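Long-range contact in solute Binding Protein, BlMnBP1 in complex with mannotriose (Bifidobacterium, PDB 6FUV), which binds manno-oligosaccharides such as mannotriose and probably hands them to an ABC transporter for uptake: residues S134-N139 with P288-V293. Numbering follows the deposited sequence.
Sequences SGVVYN and PFPITV
Val136 turns CG1 opposite its own nitrogen (chi1 -177°), which leaves the other methyl, CG2, beside that nitrogen and anti to the carbonyl carbon, and CG2 is the atom that meets Phe289 and Pro290. The contact lies at one end of the four-stranded mixed sheet in this periplasmic-binding-protein-type fold, where edge strand 284-288 leaves its antiparallel neighbour 135-139 and passes into a loop. CG2 comes within 4.2 Å of Pro290 CD, the two side chains crossing at about a right angle, and it meets Phe289 CD1 obliquely at 4.3 Å. A branched valine suits this place because one methyl can turn to the departing loop while the side chain also packs on Met287 and Thr263 within the sheet.

Pro290 CD lies 3.3 Å above one face of the Phe289 ring, toward the rim, and Ile291 CG1 sits in plane at its edge. Beyond the loop the phenyl group packs on Val227 and Thr230 of helix 223-236 and meets the ring of Tyr190, whose hydroxyl is hydrogen-bonded to Gly135 O.

Pro290 centres an inverse gamma turn, closed by Ile291 N to Phe289 O at 2.7 Å; the ring restrains phi near the value this tight bend needs. Gly135 CA approaches Phe289 N to 3.9 Å, and glycine suits its backbone, whose phi of -153° and psi of -140° other residues seldom adopt. No direct hydrogen bond joins the two segments. A water bridges them instead, donating to Ser134 O at 2.7 Å and accepting from Phe289 N at 2.9 Å.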
# COMPACT_ATOMS: atom_id res chain seq x y z
N SER A 134 4.81 1.85 4.96
CA SER A 134 4.35 0.71 5.74
C SER A 134 5.10 0.63 7.06
O SER A 134 6.32 0.81 7.11
CB SER A 134 4.60 -0.59 4.95
OG SER A 134 4.11 -0.42 3.65
N GLY A 135 4.39 0.29 8.08
CA GLY A 135 4.92 0.27 9.44
C GLY A 135 4.20 -0.72 10.33
O GLY A 135 3.81 -1.80 9.87
N VAL A 136 3.96 -0.34 11.59
CA VAL A 136 3.15 -1.12 12.51
C VAL A 136 2.18 -0.19 13.23
O VAL A 136 2.59 0.79 13.86
CB VAL A 136 3.99 -1.88 13.55
CG1 VAL A 136 3.14 -2.72 14.42
CG2 VAL A 136 5.04 -2.72 12.86
N VAL A 137 0.87 -0.55 13.16
CA VAL A 137 -0.15 0.09 13.98
C VAL A 137 -0.13 -0.58 15.34
O VAL A 137 -0.02 -1.79 15.42
CB VAL A 137 -1.54 -0.02 13.33
CG1 VAL A 137 -2.59 0.60 14.23
CG2 VAL A 137 -1.58 0.62 11.95
N TYR A 138 -0.19 0.18 16.41
CA TYR A 138 -0.08 -0.39 17.75
C TYR A 138 -0.86 0.45 18.74
O TYR A 138 -1.07 1.65 18.53
CB TYR A 138 1.41 -0.49 18.20
CG TYR A 138 2.06 0.84 18.60
CD1 TYR A 138 2.57 1.70 17.64
CD2 TYR A 138 2.14 1.24 19.91
CE1 TYR A 138 3.13 2.88 17.96
CE2 TYR A 138 2.71 2.47 20.26
CZ TYR A 138 3.23 3.28 19.27
OH TYR A 138 3.80 4.52 19.59
N ASN A 139 -1.34 -0.20 19.79
CA ASN A 139 -2.08 0.46 20.85
C ASN A 139 -1.08 0.86 21.94
O ASN A 139 -0.52 0.01 22.63
CB ASN A 139 -3.20 -0.43 21.40
CG ASN A 139 -4.17 0.36 22.31
OD1 ASN A 139 -3.75 0.87 23.33
ND2 ASN A 139 -5.43 0.51 21.91
N PRO A 288 7.54 2.75 13.05
CA PRO A 288 8.34 2.15 11.98
C PRO A 288 8.41 0.65 12.17
O PRO A 288 8.36 0.14 13.28
CB PRO A 288 9.70 2.80 12.14
CG PRO A 288 9.35 4.13 12.74
CD PRO A 288 8.28 3.83 13.72
N PHE A 289 8.43 -0.07 11.06
CA PHE A 289 8.62 -1.49 11.13
C PHE A 289 9.96 -1.71 11.84
O PHE A 289 10.95 -1.02 11.54
CB PHE A 289 8.56 -2.13 9.74
CG PHE A 289 8.69 -3.63 9.77
CD1 PHE A 289 7.60 -4.43 9.91
CD2 PHE A 289 9.89 -4.22 9.65
CE1 PHE A 289 7.71 -5.76 9.96
CE2 PHE A 289 9.99 -5.59 9.74
CZ PHE A 289 8.90 -6.32 9.88
N PRO A 290 10.03 -2.65 12.77
CA PRO A 290 11.23 -2.76 13.61
C PRO A 290 12.42 -3.44 12.93
O PRO A 290 12.89 -4.58 13.27
CB PRO A 290 10.71 -3.55 14.80
CG PRO A 290 9.72 -4.46 14.21
CD PRO A 290 9.07 -3.74 13.06
N ILE A 291 12.99 -2.73 11.95
CA ILE A 291 14.29 -3.11 11.41
C ILE A 291 15.18 -1.88 11.49
O ILE A 291 14.73 -0.77 11.19
CB ILE A 291 14.21 -3.62 9.96
CG1 ILE A 291 13.66 -5.05 9.91
CG2 ILE A 291 15.53 -3.57 9.31
CD1 ILE A 291 13.80 -5.74 8.49
N THR A 292 16.45 -2.09 11.84
CA THR A 292 17.47 -1.05 11.86
C THR A 292 18.64 -1.47 11.01
O THR A 292 19.10 -2.61 11.08
CB THR A 292 17.91 -0.73 13.31
OG1 THR A 292 16.79 -0.19 14.03
CG2 THR A 292 19.02 0.27 13.35
N VAL A 293 19.08 -0.57 10.15
CA VAL A 293 20.23 -0.78 9.29
C VAL A 293 21.35 0.20 9.66
O VAL A 293 21.24 1.41 9.40
CB VAL A 293 19.84 -0.65 7.80
CG1 VAL A 293 21.03 -0.89 6.92
CG2 VAL A 293 18.72 -1.62 7.42
O HOH W 1 8.23 1.70 8.74